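Local atomic coordinates of surface glycoprotein (Trypanosoma brucei, PDB entry 5KLH), a protein that probably acts as a sensor on the surface of insect-stage trypanosomes, as a transmembrane antigen with a two-lobed ectodomain. Residues 125-137 against 143-155. Numbering follows the deposited sequence.
Sequences KCYSQGGQYSTQS and GEKCGYCKQEVYL. With SO4 (sulfate ion), chain C.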
loop_
_atom_site.group_PDB
_atom_site.type_symbol
_atom_site.label_atom_id
_atom_site.label_comp_id
_atom_site.label_asym_id
_atom_site.label_seq_id
_atom_site.Cartn_x
_atom_site.Cartn_y
_atom_site.Cartn_z
ATOM N N LYS A 125 -11.811 -15.645 -14.601
ATOM C CA LYS A 125 -12.012 -14.846 -13.399
ATOM C C LYS A 125 -11.772 -13.371 -13.700
ATOM O O LYS A 125 -12.503 -12.492 -13.228
ATOM C CB LYS A 125 -11.089 -15.320 -12.274
ATOM C CG LYS A 125 -11.241 -14.540 -10.980
ATOM C CD LYS A 125 -10.718 -15.318 -9.780
ATOM C CE LYS A 125 -10.953 -14.543 -8.494
ATOM N NZ LYS A 125 -10.285 -13.211 -8.511
ATOM N N CYS A 126 -10.739 -13.113 -14.489
ATOM C CA CYS A 126 -10.414 -11.754 -14.896
ATOM C C CYS A 126 -11.621 -11.050 -15.513
ATOM O O CYS A 126 -12.015 -9.968 -15.070
ATOM C CB CYS A 126 -9.263 -11.765 -15.884
ATOM S SG CYS A 126 -8.830 -10.121 -16.464
ATOM N N TYR A 127 -12.209 -11.683 -16.524
ATOM C CA TYR A 127 -13.377 -11.129 -17.197
ATOM C C TYR A 127 -14.563 -10.942 -16.252
ATOM O O TYR A 127 -15.303 -9.969 -16.366
ATOM C CB TYR A 127 -13.764 -12.013 -18.376
ATOM C CG TYR A 127 -12.814 -11.864 -19.538
ATOM C CD1 TYR A 127 -12.758 -10.679 -20.254
ATOM C CD2 TYR A 127 -11.969 -12.897 -19.910
ATOM C CE1 TYR A 127 -11.886 -10.525 -21.324
ATOM C CE2 TYR A 127 -11.096 -12.761 -20.983
ATOM C CZ TYR A 127 -11.058 -11.569 -21.686
ATOM O OH TYR A 127 -10.188 -11.437 -22.749
ATOM N N SER A 128 -14.732 -11.858 -15.307
ATOM C CA SER A 128 -15.805 -11.728 -14.333
ATOM C C SER A 128 -15.594 -10.515 -13.418
ATOM O O SER A 128 -16.547 -9.974 -12.858
ATOM C CB SER A 128 -15.926 -13.009 -13.503
ATOM O OG SER A 128 -17.100 -12.990 -12.704
ATOM N N GLN A 129 -14.344 -10.087 -13.276
ATOM C CA GLN A 129 -14.013 -8.965 -12.401
ATOM C C GLN A 129 -13.938 -7.666 -13.187
ATOM O O GLN A 129 -13.517 -6.636 -12.659
ATOM C CB GLN A 129 -12.686 -9.218 -11.676
ATOM C CG GLN A 129 -12.730 -10.387 -10.703
ATOM C CD GLN A 129 -11.370 -10.707 -10.095
ATOM O OE1 GLN A 129 -11.281 -11.111 -8.933
ATOM N NE2 GLN A 129 -10.306 -10.550 -10.884
ATOM N N GLY A 130 -14.327 -7.723 -14.455
ATOM C CA GLY A 130 -14.360 -6.535 -15.286
ATOM C C GLY A 130 -13.019 -6.180 -15.889
ATOM O O GLY A 130 -12.829 -5.082 -16.419
ATOM N N GLY A 131 -12.075 -7.110 -15.819
ATOM C CA GLY A 131 -10.765 -6.862 -16.384
ATOM C C GLY A 131 -10.712 -7.189 -17.861
ATOM O O GLY A 131 -11.704 -7.636 -18.453
ATOM N N GLN A 132 -9.558 -6.928 -18.460
ATOM C CA GLN A 132 -9.246 -7.399 -19.800
ATOM C C GLN A 132 -8.073 -8.354 -19.699
ATOM O O GLN A 132 -7.168 -8.130 -18.901
ATOM C CB GLN A 132 -8.926 -6.228 -20.731
ATOM C CG GLN A 132 -10.164 -5.460 -21.158
ATOM C CD GLN A 132 -9.838 -4.142 -21.826
ATOM O OE1 GLN A 132 -8.912 -4.050 -22.634
ATOM N NE2 GLN A 132 -10.591 -3.102 -21.477
ATOM N N TYR A 133 -8.096 -9.429 -20.475
ATOM C CA TYR A 133 -7.036 -10.418 -20.387
ATOM C C TYR A 133 -6.128 -10.401 -21.606
ATOM O O TYR A 133 -6.568 -10.179 -22.737
ATOM C CB TYR A 133 -7.609 -11.831 -20.193
ATOM C CG TYR A 133 -6.596 -12.745 -19.553
ATOM C CD1 TYR A 133 -6.386 -12.703 -18.179
ATOM C CD2 TYR A 133 -5.823 -13.611 -20.316
ATOM C CE1 TYR A 133 -5.447 -13.523 -17.577
ATOM C CE2 TYR A 133 -4.882 -14.433 -19.724
ATOM C CZ TYR A 133 -4.704 -14.382 -18.351
ATOM O OH TYR A 133 -3.762 -15.193 -17.767
ATOM N N SER A 134 -4.847 -10.637 -21.361
ATOM C CA SER A 134 -3.882 -10.814 -22.428
ATOM C C SER A 134 -3.241 -12.184 -22.268
ATOM O O SER A 134 -2.535 -12.422 -21.288
ATOM C CB SER A 134 -2.829 -9.707 -22.395
ATOM O OG SER A 134 -1.818 -9.933 -23.350
ATOM N N THR A 135 -3.494 -13.086 -23.214
ATOM C CA THR A 135 -2.906 -14.426 -23.155
ATOM C C THR A 135 -1.536 -14.415 -23.815
ATOM O O THR A 135 -1.383 -13.926 -24.933
ATOM C CB THR A 135 -3.812 -15.476 -23.827
ATOM O OG1 THR A 135 -5.044 -15.563 -23.095
ATOM C CG2 THR A 135 -3.140 -16.838 -23.855
ATOM N N GLN A 136 -0.540 -14.937 -23.109
ATOM C CA GLN A 136 0.828 -14.948 -23.610
ATOM C C GLN A 136 1.292 -16.339 -23.995
ATOM O O GLN A 136 2.043 -16.502 -24.957
ATOM C CB GLN A 136 1.777 -14.354 -22.564
ATOM C CG GLN A 136 1.582 -12.874 -22.341
ATOM C CD GLN A 136 1.929 -12.057 -23.572
ATOM O OE1 GLN A 136 2.866 -12.384 -24.309
ATOM N NE2 GLN A 136 1.168 -10.989 -23.807
ATOM N N SER A 137 0.862 -17.344 -23.238
ATOM C CA SER A 137 1.217 -18.723 -23.554
ATOM C C SER A 137 0.030 -19.635 -23.326
ATOM O O SER A 137 -0.410 -19.814 -22.191
ATOM C CB SER A 137 2.406 -19.199 -22.718
ATOM O OG SER A 137 2.669 -20.569 -22.987
ATOM N N GLY A 143 6.671 -22.971 -15.371
ATOM C CA GLY A 143 7.630 -21.883 -15.408
ATOM C C GLY A 143 7.264 -20.746 -16.344
ATOM O O GLY A 143 7.904 -19.688 -16.310
ATOM N N GLU A 144 6.242 -20.947 -17.175
ATOM C CA GLU A 144 5.843 -19.917 -18.133
ATOM C C GLU A 144 4.974 -18.825 -17.516
ATOM O O GLU A 144 4.190 -19.072 -16.601
ATOM C CB GLU A 144 5.091 -20.538 -19.322
ATOM C CG GLU A 144 5.925 -21.451 -20.185
ATOM C CD GLU A 144 5.339 -21.621 -21.570
ATOM O OE1 GLU A 144 4.397 -22.416 -21.729
ATOM O OE2 GLU A 144 5.820 -20.947 -22.503
ATOM N N LYS A 145 5.130 -17.609 -18.031
ATOM C CA LYS A 145 4.185 -16.534 -17.757
ATOM C C LYS A 145 3.088 -16.647 -18.798
ATOM O O LYS A 145 3.316 -16.336 -19.969
ATOM C CB LYS A 145 4.857 -15.161 -17.829
ATOM C CG LYS A 145 6.132 -15.052 -17.008
ATOM C CD LYS A 145 5.829 -15.219 -15.536
ATOM C CE LYS A 145 7.094 -15.214 -14.679
ATOM N NZ LYS A 145 6.769 -15.416 -13.226
ATOM N N CYS A 146 1.912 -17.099 -18.384
ATOM C CA CYS A 146 0.901 -17.519 -19.353
ATOM C C CYS A 146 0.004 -16.394 -19.834
ATOM O O CYS A 146 -0.510 -16.438 -20.953
ATOM C CB CYS A 146 0.056 -18.640 -18.751
ATOM S SG CYS A 146 1.101 -19.983 -18.170
ATOM N N GLY A 147 -0.182 -15.385 -18.998
ATOM C CA GLY A 147 -1.006 -14.254 -19.377
ATOM C C GLY A 147 -1.203 -13.321 -18.208
ATOM O O GLY A 147 -0.661 -13.563 -17.128
ATOM N N TYR A 148 -1.960 -12.247 -18.412
ATOM C CA TYR A 148 -2.188 -11.316 -17.321
ATOM C C TYR A 148 -3.516 -10.607 -17.419
ATOM O O TYR A 148 -4.008 -10.305 -18.511
ATOM C CB TYR A 148 -1.054 -10.282 -17.229
ATOM C CG TYR A 148 -0.938 -9.291 -18.373
ATOM C CD1 TYR A 148 -1.598 -8.065 -18.332
ATOM C CD2 TYR A 148 -0.121 -9.556 -19.460
ATOM C CE1 TYR A 148 -1.462 -7.144 -19.364
ATOM C CE2 TYR A 148 0.024 -8.638 -20.492
ATOM C CZ TYR A 148 -0.653 -7.439 -20.437
ATOM O OH TYR A 148 -0.522 -6.526 -21.463
ATOM N N CYS A 149 -4.096 -10.367 -16.253
ATOM C CA CYS A 149 -5.320 -9.605 -16.140
ATOM C C CYS A 149 -4.981 -8.139 -15.950
ATOM O O CYS A 149 -4.101 -7.790 -15.151
ATOM C CB CYS A 149 -6.168 -10.100 -14.977
ATOM S SG CYS A 149 -7.774 -9.309 -14.918
ATOM N N LYS A 150 -5.689 -7.280 -16.676
ATOM C CA LYS A 150 -5.375 -5.861 -16.667
ATOM C C LYS A 150 -6.518 -5.035 -16.096
ATOM O O LYS A 150 -7.668 -5.190 -16.505
ATOM C CB LYS A 150 -5.036 -5.404 -18.085
ATOM C CG LYS A 150 -4.801 -3.925 -18.234
ATOM C CD LYS A 150 -4.551 -3.571 -19.694
ATOM C CE LYS A 150 -5.584 -4.230 -20.595
ATOM N NZ LYS A 150 -4.990 -5.373 -21.363
ATOM N N GLN A 151 -6.197 -4.168 -15.136
ATOM C CA GLN A 151 -7.182 -3.261 -14.569
ATOM C C GLN A 151 -6.650 -1.837 -14.598
ATOM O O GLN A 151 -5.470 -1.608 -14.338
ATOM C CB GLN A 151 -7.544 -3.664 -13.134
ATOM C CG GLN A 151 -8.235 -5.021 -13.007
ATOM C CD GLN A 151 -9.714 -4.988 -13.366
ATOM O OE1 GLN A 151 -10.233 -3.985 -13.861
ATOM N NE2 GLN A 151 -10.404 -6.099 -13.109
ATOM N N GLU A 152 -7.517 -0.886 -14.934
ATOM C CA GLU A 152 -7.138 0.528 -14.913
ATOM C C GLU A 152 -7.549 1.174 -13.602
ATOM O O GLU A 152 -8.715 1.086 -13.201
ATOM C CB GLU A 152 -7.774 1.285 -16.093
ATOM C CG GLU A 152 -7.561 0.626 -17.453
ATOM C CD GLU A 152 -6.105 0.585 -17.898
ATOM O OE1 GLU A 152 -5.250 1.303 -17.332
ATOM O OE2 GLU A 152 -5.814 -0.182 -18.840
ATOM N N VAL A 153 -6.588 1.801 -12.929
ATOM C CA VAL A 153 -6.839 2.444 -11.642
ATOM C C VAL A 153 -6.312 3.874 -11.591
ATOM O O VAL A 153 -5.375 4.238 -12.322
ATOM C CB VAL A 153 -6.210 1.648 -10.496
ATOM C CG1 VAL A 153 -6.757 0.235 -10.514
ATOM C CG2 VAL A 153 -4.691 1.603 -10.645
ATOM N N TYR A 154 -6.912 4.678 -10.718
ATOM C CA TYR A 154 -6.541 6.083 -10.598
ATOM C C TYR A 154 -6.291 6.452 -9.148
ATOM O O TYR A 154 -7.118 6.162 -8.271
ATOM C CB TYR A 154 -7.616 6.978 -11.193
ATOM C CG TYR A 154 -7.871 6.698 -12.651
ATOM C CD1 TYR A 154 -8.737 5.694 -13.042
ATOM C CD2 TYR A 154 -7.217 7.426 -13.643
ATOM C CE1 TYR A 154 -8.972 5.434 -14.378
ATOM C CE2 TYR A 154 -7.447 7.164 -14.987
ATOM C CZ TYR A 154 -8.310 6.167 -15.343
ATOM O OH TYR A 154 -8.531 5.911 -16.682
ATOM N N LEU A 155 -5.166 7.106 -8.901
ATOM C CA LEU A 155 -4.786 7.504 -7.552
ATOM C C LEU A 155 -5.828 8.395 -6.881
ATOM O O LEU A 155 -6.255 9.406 -7.453
ATOM C CB LEU A 155 -3.453 8.244 -7.590
ATOM C CG LEU A 155 -2.875 8.628 -6.233
ATOM C CD1 LEU A 155 -2.503 7.381 -5.440
ATOM C CD2 LEU A 155 -1.659 9.495 -6.474
HETATM S S SO4 C . -7.946 -13.925 -24.547
HETATM O O1 SO4 C . -7.942 -15.283 -25.079
HETATM O O2 SO4 C . -9.015 -13.796 -23.553
HETATM O O3 SO4 C . -6.636 -13.672 -23.951
HETATM O O4 SO4 C . -8.181 -12.955 -25.619
HETATM O O HOH W 1 -12.787 -3.418 -13.213
#
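Cys126 on the last turns of a helix and Cys149 on a strand are joined by a disulfide, an instance of a covalent cross-link fixing a helix against the hairpin that follows it. With both sulfurs anti to their backbone N (chi1 179° and -173°), the bond, 2.0 Å between Cys126 SG and Cys149 SG, spans the gap between helix and strand. Strand 132-135 runs antiparallel to 145-155, with Gln132–Lys150 and Ser134–Tyr148 as hydrogen-bonded pairs and Tyr133–Cys149 and Thr135–Gly147 as non-hydrogen-bonded ones. On the disulfide face Tyr133 lies across the neighbouring strand: the carbonyl O of Tyr148 sits over one ring face, 3.4 Å from Tyr133 CD1, and the phenol oxygen, Tyr133 OH, lies against the Gly147 backbone, 3.2 Å from Gly147 C, and is hydrogen-bonded to His119 of the helix. On the other face Ser134 CB sits over the Tyr148 ring, 3.9 Å from its centroid, a CH-pi contact; chi1 of 67° sets this ring between the backbone N and carbonyl carbon, which brings its end in beside Ser134. Lys150, bent at chi3, crosses Gln132 obliquely, with Lys150 CE 3.9 Å from Gln132 CB. At one end, Gln151 bends at chi2 so that NE2 donates to Gln129 O (3.2 Å) from well above the carbonyl plane, close to the Schellman motif that closes the helix, with Gly130 as its C-prime residue. At the other, Cys146 O takes Gln136 N and Ser137 N from the same face of its plane, and Ser137 OG donates to Glu144 OE1 at 2.8 Å. Within 125-137 a sulfate, probably from the crystallisation liquor, spans Tyr127 OH and Thr135 OG1, the latter also bonded to Arg123. Helix 116-128 packs on the disulfide face through Phe122 and Arg123, which touch Tyr133, while strand 85-100 pairs with strand 145-164 and sets Trp98 against Tyr148.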